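Local coordinates for transcriptional regulator, LacI family (Burkholderia phymatum, PDB 2RGY), which probably acts as a LacI-family transcriptional regulator, its periplasmic-binding-protein-like core sensing a small effector, perhaps a sugar, to control DNA binding, at residues 32-37 against 258-263; 132-137 against 178-183; 203-208 against 219-224. One frame throughout, in Å; residues are numbered along the deposited sequence.

Contact 1 of 3, residues 32-37 against 258-263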
loop_
_atom_site.group_PDB
_atom_site.type_symbol
_atom_site.label_atom_id
_atom_site.label_comp_id
_atom_site.label_asym_id
_atom_site.label_seq_id
_atom_site.Cartn_x
_atom_site.Cartn_y
_atom_site.Cartn_z
ATOM N N LEU A 32 -15.745 -0.653 -5.087
ATOM C CA LEU A 32 -16.255 -0.271 -6.399
ATOM C C LEU A 32 -17.542 -0.995 -6.797
ATOM O O LEU A 32 -18.540 -0.360 -7.149
ATOM C CB LEU A 32 -15.164 -0.536 -7.439
ATOM C CG LEU A 32 -14.921 0.459 -8.571
ATOM C CD1 LEU A 32 -14.950 1.875 -8.024
ATOM C CD2 LEU A 32 -13.560 0.168 -9.228
ATOM N N GLU A 33 -17.521 -2.323 -6.747
ATOM C CA GLU A 33 -18.697 -3.090 -7.128
ATOM C C GLU A 33 -19.876 -2.834 -6.198
ATOM O O GLU A 33 -21.033 -2.863 -6.625
ATOM C CB GLU A 33 -18.368 -4.580 -7.170
ATOM C CG GLU A 33 -17.397 -4.970 -8.290
ATOM C CD GLU A 33 -17.829 -4.474 -9.681
ATOM O OE1 GLU A 33 -19.020 -4.606 -10.038
ATOM O OE2 GLU A 33 -16.963 -3.963 -10.428
ATOM N N LEU A 34 -19.586 -2.584 -4.926
ATOM C CA LEU A 34 -20.641 -2.314 -3.963
ATOM C C LEU A 34 -21.212 -0.915 -4.160
ATOM O O LEU A 34 -22.417 -0.715 -4.040
ATOM C CB LEU A 34 -20.114 -2.467 -2.538
ATOM C CG LEU A 34 -20.062 -3.891 -1.996
ATOM C CD1 LEU A 34 -19.320 -3.899 -0.684
ATOM C CD2 LEU A 34 -21.475 -4.409 -1.803
ATOM N N ARG A 35 -20.349 0.051 -4.460
ATOM C CA ARG A 35 -20.805 1.419 -4.680
ATOM C C ARG A 35 -21.753 1.429 -5.878
ATOM O O ARG A 35 -22.783 2.102 -5.861
ATOM C CB ARG A 35 -19.627 2.341 -4.978
ATOM C CG ARG A 35 -20.006 3.811 -5.007
ATOM C CD ARG A 35 -20.188 4.328 -3.584
ATOM N NE ARG A 35 -18.951 4.172 -2.820
ATOM C CZ ARG A 35 -17.914 5.003 -2.886
ATOM N NH1 ARG A 35 -17.953 6.075 -3.672
ATOM N NH2 ARG A 35 -16.820 4.742 -2.182
ATOM N N ALA A 36 -21.387 0.667 -6.906
ATOM C CA ALA A 36 -22.180 0.560 -8.127
ATOM C C ALA A 36 -23.627 0.159 -7.831
ATOM O O ALA A 36 -24.546 0.542 -8.564
ATOM C CB ALA A 36 -21.539 -0.453 -9.074
ATOM N N VAL A 37 -23.834 -0.629 -6.777
ATOM C CA VAL A 37 -25.192 -1.022 -6.420
ATOM C C VAL A 37 -25.668 -0.260 -5.193
ATOM O O VAL A 37 -26.548 -0.714 -4.461
ATOM C CB VAL A 37 -25.321 -2.545 -6.187
ATOM C CG1 VAL A 37 -25.011 -3.278 -7.476
ATOM C CG2 VAL A 37 -24.403 -3.004 -5.066
ATOM N N GLN A 258 -26.062 -13.276 -5.477
ATOM C CA GLN A 258 -26.694 -14.081 -4.440
ATOM C C GLN A 258 -27.367 -13.232 -3.362
ATOM O O GLN A 258 -28.436 -13.592 -2.861
ATOM C CB GLN A 258 -25.655 -14.981 -3.764
ATOM C CG GLN A 258 -24.517 -15.460 -4.650
ATOM C CD GLN A 258 -24.965 -16.416 -5.739
ATOM O OE1 GLN A 258 -25.548 -17.463 -5.457
ATOM N NE2 GLN A 258 -24.676 -16.068 -6.995
ATOM N N CYS A 259 -26.739 -12.112 -3.011
ATOM C CA CYS A 259 -27.236 -11.226 -1.960
ATOM C C CYS A 259 -28.299 -10.211 -2.337
ATOM O O CYS A 259 -29.296 -10.061 -1.623
ATOM C CB CYS A 259 -26.087 -10.433 -1.338
ATOM S SG CYS A 259 -24.958 -11.344 -0.301
ATOM N N TYR A 260 -28.082 -9.510 -3.447
ATOM C CA TYR A 260 -29.000 -8.460 -3.843
ATOM C C TYR A 260 -29.806 -8.604 -5.126
ATOM O O TYR A 260 -30.450 -7.645 -5.553
ATOM C CB TYR A 260 -28.241 -7.136 -3.861
ATOM C CG TYR A 260 -27.443 -6.886 -2.595
ATOM C CD1 TYR A 260 -28.075 -6.797 -1.360
ATOM C CD2 TYR A 260 -26.060 -6.713 -2.637
ATOM C CE1 TYR A 260 -27.355 -6.539 -0.196
ATOM C CE2 TYR A 260 -25.331 -6.453 -1.478
ATOM C CZ TYR A 260 -25.985 -6.365 -0.260
ATOM O OH TYR A 260 -25.283 -6.082 0.894
ATOM N N GLY A 261 -29.775 -9.773 -5.750
ATOM C CA GLY A 261 -30.573 -9.964 -6.944
ATOM C C GLY A 261 -30.072 -9.402 -8.261
ATOM O O GLY A 261 -30.849 -9.305 -9.221
ATOM N N THR A 262 -28.797 -9.022 -8.328
ATOM C CA THR A 262 -28.241 -8.513 -9.573
ATOM C C THR A 262 -28.116 -9.706 -10.513
ATOM O O THR A 262 -28.256 -10.847 -10.082
ATOM C CB THR A 262 -26.846 -7.912 -9.362
ATOM O OG1 THR A 262 -26.084 -8.779 -8.509
ATOM C CG2 THR A 262 -26.951 -6.544 -8.729
ATOM N N LYS A 263 -27.867 -9.450 -11.793
ATOM C CA LYS A 263 -27.716 -10.536 -12.751
ATOM C C LYS A 263 -26.433 -10.445 -13.576
ATOM O O LYS A 263 -26.458 -10.507 -14.801
ATOM C CB LYS A 263 -28.934 -10.613 -13.681
ATOM C CG LYS A 263 -29.950 -11.671 -13.259
ATOM C CD LYS A 263 -30.928 -11.142 -12.234
ATOM C CE LYS A 263 -31.473 -12.254 -11.321
ATOM N NZ LYS A 263 -32.029 -13.454 -12.025
#
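Val37 and Thr262 meet through methyl groups that their first torsions turn toward each other: Val37 CG1 lies anti to its carbonyl carbon (chi1 -63°), and Thr262 CG2 takes the same place relative to its own. The two methyls come to 4.0 Å, Val37 CG1 to Thr262 CG2, with the side chains crossing at about a right angle. The same rotation of Thr262 (chi1 44°) sets OG1 between the backbone N and the carbonyl carbon, where it is hydrogen-bonded to Asn257 ND2, so the residue offers carbon to Val37 while its hydroxyl is satisfied on its own side. Leu34 makes the second touch. Its CD2 reaches Tyr260 CE2 at 4.4 Å, a loose apolar approach oblique to the ring. Beside the touched CE2, the ring's OH is hydrogen-bonded to Asp69 OD2, and the ring also makes a cation-pi contact with Arg39. One face of the ring lies against Cys259 CB, 3.8 Å above the plane and over its centre. Together with Leu34 these contacts surround the ring on several sides. No hydrogen bond joins the two segments, and only 123 Å² is buried between them. Gly261, with positive phi, ends the helical run after Tyr260, and Thr262, the next residue, faces Val37. The contact thus joins the C-terminal ends of helices 21-36 and 244-260. Between these helices, Glu33 adds a salt bridge to Arg253 and a hydrogen bond to Gln249, while Leu34 and Tyr260 both rest on Ile11 of strand 10-14.

Contact 2 of 3, residues 132-137 against 178-183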
loop_
_atom_site.group_PDB
_atom_site.type_symbol
_atom_site.label_atom_id
_atom_site.label_comp_id
_atom_site.label_asym_id
_atom_site.label_seq_id
_atom_site.Cartn_x
_atom_site.Cartn_y
_atom_site.Cartn_z
ATOM N N ALA A 132 17.581 -19.518 -7.275
ATOM C CA ALA A 132 17.286 -19.472 -5.850
ATOM C C ALA A 132 15.843 -18.990 -5.681
ATOM O O ALA A 132 15.306 -18.309 -6.552
ATOM C CB ALA A 132 18.257 -18.518 -5.136
ATOM N N VAL A 133 15.220 -19.339 -4.561
ATOM C CA VAL A 133 13.844 -18.932 -4.316
ATOM C C VAL A 133 13.573 -18.447 -2.893
ATOM O O VAL A 133 14.045 -19.035 -1.923
ATOM C CB VAL A 133 12.859 -20.086 -4.586
ATOM C CG1 VAL A 133 11.441 -19.611 -4.334
ATOM C CG2 VAL A 133 13.015 -20.608 -6.014
ATOM N N ILE A 134 12.817 -17.361 -2.784
ATOM C CA ILE A 134 12.413 -16.816 -1.494
ATOM C C ILE A 134 10.897 -16.921 -1.571
ATOM O O ILE A 134 10.266 -16.210 -2.347
ATOM C CB ILE A 134 12.823 -15.337 -1.333
ATOM C CG1 ILE A 134 14.344 -15.230 -1.186
ATOM C CG2 ILE A 134 12.126 -14.740 -0.112
ATOM C CD1 ILE A 134 14.849 -13.809 -1.096
ATOM N N SER A 135 10.312 -17.823 -0.790
ATOM C CA SER A 135 8.868 -18.008 -0.846
ATOM C C SER A 135 8.085 -17.486 0.345
ATOM O O SER A 135 8.639 -16.875 1.264
ATOM C CB SER A 135 8.540 -19.492 -1.039
ATOM O OG SER A 135 8.500 -20.190 0.202
ATOM N N GLY A 136 6.774 -17.723 0.295
ATOM C CA GLY A 136 5.905 -17.328 1.378
ATOM C C GLY A 136 5.810 -18.535 2.280
ATOM O O GLY A 136 6.547 -19.503 2.080
ATOM N N PRO A 137 4.931 -18.519 3.289
ATOM C CA PRO A 137 4.823 -19.679 4.172
ATOM C C PRO A 137 4.486 -20.951 3.407
ATOM O O PRO A 137 3.679 -20.942 2.474
ATOM C CB PRO A 137 3.719 -19.275 5.152
ATOM C CG PRO A 137 2.931 -18.233 4.402
ATOM C CD PRO A 137 4.002 -17.453 3.698
ATOM N N ALA A 178 15.122 -10.186 5.334
ATOM C CA ALA A 178 15.802 -11.179 6.150
ATOM C C ALA A 178 16.095 -12.443 5.344
ATOM O O ALA A 178 17.137 -13.083 5.520
ATOM C CB ALA A 178 14.941 -11.522 7.365
ATOM N N ALA A 179 15.176 -12.807 4.457
ATOM C CA ALA A 179 15.359 -14.006 3.654
ATOM C C ALA A 179 16.484 -13.807 2.644
ATOM O O ALA A 179 17.241 -14.738 2.362
ATOM C CB ALA A 179 14.057 -14.364 2.946
ATOM N N THR A 180 16.604 -12.594 2.106
ATOM C CA THR A 180 17.664 -12.326 1.142
ATOM C C THR A 180 19.004 -12.414 1.868
ATOM O O THR A 180 19.963 -12.993 1.352
ATOM C CB THR A 180 17.524 -10.932 0.477
ATOM O OG1 THR A 180 16.273 -10.851 -0.227
ATOM C CG2 THR A 180 18.646 -10.718 -0.526
ATOM N N CYS A 181 19.063 -11.854 3.073
ATOM C CA CYS A 181 20.294 -11.898 3.853
ATOM C C CYS A 181 20.688 -13.341 4.164
ATOM O O CYS A 181 21.852 -13.717 4.030
ATOM C CB CYS A 181 20.124 -11.116 5.159
ATOM S SG CYS A 181 19.954 -9.352 4.890
ATOM N N GLN A 182 19.717 -14.145 4.578
ATOM C CA GLN A 182 19.980 -15.537 4.898
ATOM C C GLN A 182 20.545 -16.249 3.666
ATOM O O GLN A 182 21.459 -17.072 3.776
ATOM C CB GLN A 182 18.697 -16.227 5.364
ATOM C CG GLN A 182 18.907 -17.657 5.872
ATOM C CD GLN A 182 17.606 -18.356 6.261
ATOM O OE1 GLN A 182 16.792 -17.815 7.017
ATOM N NE2 GLN A 182 17.412 -19.569 5.754
ATOM N N LEU A 183 20.016 -15.911 2.493
ATOM C CA LEU A 183 20.464 -16.518 1.248
ATOM C C LEU A 183 21.914 -16.170 0.936
ATOM O O LEU A 183 22.720 -17.051 0.660
ATOM C CB LEU A 183 19.566 -16.069 0.093
ATOM C CG LEU A 183 19.967 -16.517 -1.309
ATOM C CD1 LEU A 183 19.953 -18.046 -1.404
ATOM C CD2 LEU A 183 19.013 -15.898 -2.320
#
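Ile134 meets helix 173-186 with two branches, CG2 against Ala179 and CD1 chiefly over Thr180. CG2, anti to the backbone N (chi1 -70° for CG1), presses its methyl against the methyl of Ala179, with 3.6 Å between Ile134 CG2 and Ala179 CB. The longer branch runs on extended through chi2 (177°) and slants across Thr180, bringing Ile134 CD1 to 3.4 Å from Thr180 OG1 and 3.8 Å from Thr180 N. One turn further along the helix, Leu183 straddles the small side chain of Ala132: both of its terminal methyls approach the same carbon, with Leu183 CD2 at 3.9 Å and Leu183 CD1 at 4.1 Å from Ala132 CB.

Ala132 and Ile134 point toward the helix while Val133 and Ser135 point away, to be covered by helix 141-155 on the other side of the sheet. This is the alpha/beta layering of the periplasmic-binding-protein-like fold, with helices on both faces of the mixed sheet. The helix segment runs nearly antiparallel to the strand, at 151°, with axes 9.2 Å apart, so successive helix turns fall over alternate strand residues. Strand 131-135 is itself held by backbone hydrogen bonds to Phe194 on one flank and Ile167 on the other.

All five touching residues are buried, and no hydrogen bond links the segments. The one polar side-chain atom at the interface, Thr180 OG1, is hydrogen-bonded to Gly176 O within its own helix, so it can sit against a methyl without leaving its polarity unanswered. Cohesion here accordingly rests on dispersion and the exclusion of water.

Contact 3 of 3, residues 203-208 against 219-224; sequences SALARF and VSVIGY
The Phe208 ring has a carbonyl oxygen on one face and a methyl at its edge: Ala204 O stands 3.3 Å above the plane, displaced toward the rim, and Val221 CG2 lies near the ring plane. Ala204 O belongs to the preceding helical turn and accepts the backbone hydrogen bond from Phe208 N. The edge contact is close, 3.7 Å from Phe208 CE1 to Val221 CG2. The same ring carbon also meets the first residue of the other segment, with Phe208 CE1 again at 3.7 Å from Val219 CG1, a methyl that approaches obliquely as the two side chains cross at about a right angle. One corner of the ring thus rests against two valine methyls, from residues two apart in the chain.

Leu205 adds a second point of support. Leu205 and Val221 run antiparallel alongside one another, Leu205 CD2 4.0 Å from Val221 CG2, so this one valine methyl touches both helix residues. Val221 CG2 gets there by lying anti to the carbonyl carbon, while CG1 is anti to the backbone N (chi1 -179°).

All four touching residues are buried; 167 Å² is buried between the segments, and every close contact across it is between apolar side chains. Leu193 of the adjacent strand touches Phe208 and Ala204, and Thr180 of helix 173-186 also packs on Phe208.

Helix 198-210 leaves strand 192-195 and lies over strand 220-223, which adds to the sheet parallel to the first strand. This is the beta-alpha-beta crossover from which the Rossmann-like lobes of periplasmic-binding-protein folds are built, and here the helix is clamped to its returning strand by Phe208, Leu205 and the two valines.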
loop_
_atom_site.group_PDB
_atom_site.type_symbol
_atom_site.label_atom_id
_atom_site.label_comp_id
_atom_site.label_asym_id
_atom_site.label_seq_id
_atom_site.Cartn_x
_atom_site.Cartn_y
_atom_site.Cartn_z
ATOM N N SER A 203 12.427 -5.968 -1.427
ATOM C CA SER A 203 13.380 -6.007 -0.317
ATOM C C SER A 203 14.688 -6.665 -0.776
ATOM O O SER A 203 15.765 -6.307 -0.315
ATOM C CB SER A 203 12.808 -6.790 0.875
ATOM O OG SER A 203 11.768 -6.069 1.521
ATOM N N ALA A 204 14.588 -7.634 -1.687
ATOM C CA ALA A 204 15.782 -8.306 -2.193
ATOM C C ALA A 204 16.624 -7.301 -2.974
ATOM O O ALA A 204 17.855 -7.281 -2.865
ATOM C CB ALA A 204 15.395 -9.472 -3.085
ATOM N N LEU A 205 15.947 -6.469 -3.757
ATOM C CA LEU A 205 16.605 -5.441 -4.542
ATOM C C LEU A 205 17.253 -4.444 -3.595
ATOM O O LEU A 205 18.267 -3.830 -3.930
ATOM C CB LEU A 205 15.594 -4.708 -5.428
ATOM C CG LEU A 205 14.941 -5.532 -6.545
ATOM C CD1 LEU A 205 14.019 -4.636 -7.368
ATOM C CD2 LEU A 205 16.012 -6.136 -7.424
ATOM N N ALA A 206 16.656 -4.287 -2.413
ATOM C CA ALA A 206 17.166 -3.353 -1.417
ATOM C C ALA A 206 18.495 -3.837 -0.881
ATOM O O ALA A 206 19.439 -3.065 -0.782
ATOM C CB ALA A 206 16.176 -3.195 -0.275
ATOM N N ARG A 207 18.561 -5.120 -0.538
ATOM C CA ARG A 207 19.776 -5.723 -0.004
ATOM C C ARG A 207 20.878 -5.734 -1.051
ATOM O O ARG A 207 21.994 -5.314 -0.782
ATOM C CB ARG A 207 19.494 -7.155 0.472
ATOM C CG ARG A 207 20.679 -7.828 1.153
ATOM C CD ARG A 207 21.309 -6.894 2.177
ATOM N NE ARG A 207 22.372 -7.537 2.939
ATOM C CZ ARG A 207 23.230 -6.889 3.724
ATOM N NH1 ARG A 207 23.157 -5.572 3.853
ATOM N NH2 ARG A 207 24.170 -7.559 4.376
ATOM N N PHE A 208 20.557 -6.214 -2.248
ATOM C CA PHE A 208 21.535 -6.260 -3.327
ATOM C C PHE A 208 22.165 -4.893 -3.573
ATOM O O PHE A 208 23.356 -4.798 -3.836
ATOM C CB PHE A 208 20.878 -6.750 -4.620
ATOM C CG PHE A 208 20.470 -8.197 -4.584
ATOM C CD1 PHE A 208 19.651 -8.722 -5.585
ATOM C CD2 PHE A 208 20.903 -9.040 -3.553
ATOM C CE1 PHE A 208 19.265 -10.062 -5.574
ATOM C CE2 PHE A 208 20.522 -10.396 -3.526
ATOM C CZ PHE A 208 19.696 -10.903 -4.546
ATOM N N VAL A 219 22.705 -10.412 -10.732
ATOM C CA VAL A 219 21.559 -11.242 -10.381
ATOM C C VAL A 219 20.278 -10.770 -11.039
ATOM O O VAL A 219 19.966 -9.583 -11.019
ATOM C CB VAL A 219 21.324 -11.254 -8.855
ATOM C CG1 VAL A 219 20.088 -12.076 -8.529
ATOM C CG2 VAL A 219 22.529 -11.836 -8.148
ATOM N N SER A 220 19.544 -11.709 -11.628
ATOM C CA SER A 220 18.275 -11.404 -12.270
ATOM C C SER A 220 17.209 -11.755 -11.251
ATOM O O SER A 220 17.243 -12.825 -10.663
ATOM C CB SER A 220 18.099 -12.238 -13.537
ATOM O OG SER A 220 18.907 -11.734 -14.585
ATOM N N VAL A 221 16.272 -10.842 -11.042
ATOM C CA VAL A 221 15.223 -11.037 -10.049
ATOM C C VAL A 221 13.834 -10.939 -10.654
ATOM O O VAL A 221 13.540 -10.000 -11.380
ATOM C CB VAL A 221 15.333 -9.968 -8.926
ATOM C CG1 VAL A 221 14.254 -10.194 -7.873
ATOM C CG2 VAL A 221 16.719 -10.008 -8.299
ATOM N N ILE A 222 12.978 -11.909 -10.362
ATOM C CA ILE A 222 11.617 -11.856 -10.876
ATOM C C ILE A 222 10.625 -11.965 -9.726
ATOM O O ILE A 222 10.759 -12.827 -8.864
ATOM C CB ILE A 222 11.335 -12.971 -11.891
ATOM C CG1 ILE A 222 9.898 -12.842 -12.392
ATOM C CG2 ILE A 222 11.562 -14.331 -11.262
ATOM C CD1 ILE A 222 9.602 -13.678 -13.637
ATOM N N GLY A 223 9.633 -11.080 -9.712
ATOM C CA GLY A 223 8.651 -11.097 -8.645
ATOM C C GLY A 223 7.359 -11.802 -9.011
ATOM O O GLY A 223 7.277 -12.475 -10.036
ATOM N N TYR A 224 6.335 -11.632 -8.182
ATOM C CA TYR A 224 5.057 -12.288 -8.423
ATOM C C TYR A 224 3.933 -11.380 -7.928
ATOM O O TYR A 224 4.021 -10.832 -6.831
ATOM C CB TYR A 224 5.031 -13.617 -7.674
ATOM C CG TYR A 224 4.016 -14.611 -8.170
ATOM C CD1 TYR A 224 4.376 -15.616 -9.066
ATOM C CD2 TYR A 224 2.705 -14.578 -7.708
ATOM C CE1 TYR A 224 3.449 -16.578 -9.485
ATOM C CE2 TYR A 224 1.765 -15.526 -8.118
ATOM C CZ TYR A 224 2.142 -16.529 -9.004
ATOM O OH TYR A 224 1.220 -17.489 -9.385
#

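Contacts 2 and 3 belong to one hydrophobic core, their centres about 10 Å apart, and both reach the mixed sheet that contains strands 131-135 and 220-223. They meet through neighbouring helices 173-186 and 198-210: Thr180 OG1 lies 3.3 Å from Ala204 CA, and Thr180 CG2 3.6 Å from Phe208 CE2. Contact 1 sits on the opposite side of the chain's centre, about 41 Å from contact 2 and 40 Å from contact 3, centre to centre. There helix 244-260 packs beside the five-stranded parallel sheet, consistent with the chain crossing between two lobes. Contacts 1 and 3 both have residues reaching the second subunit. None of the three is identified with an effector pocket.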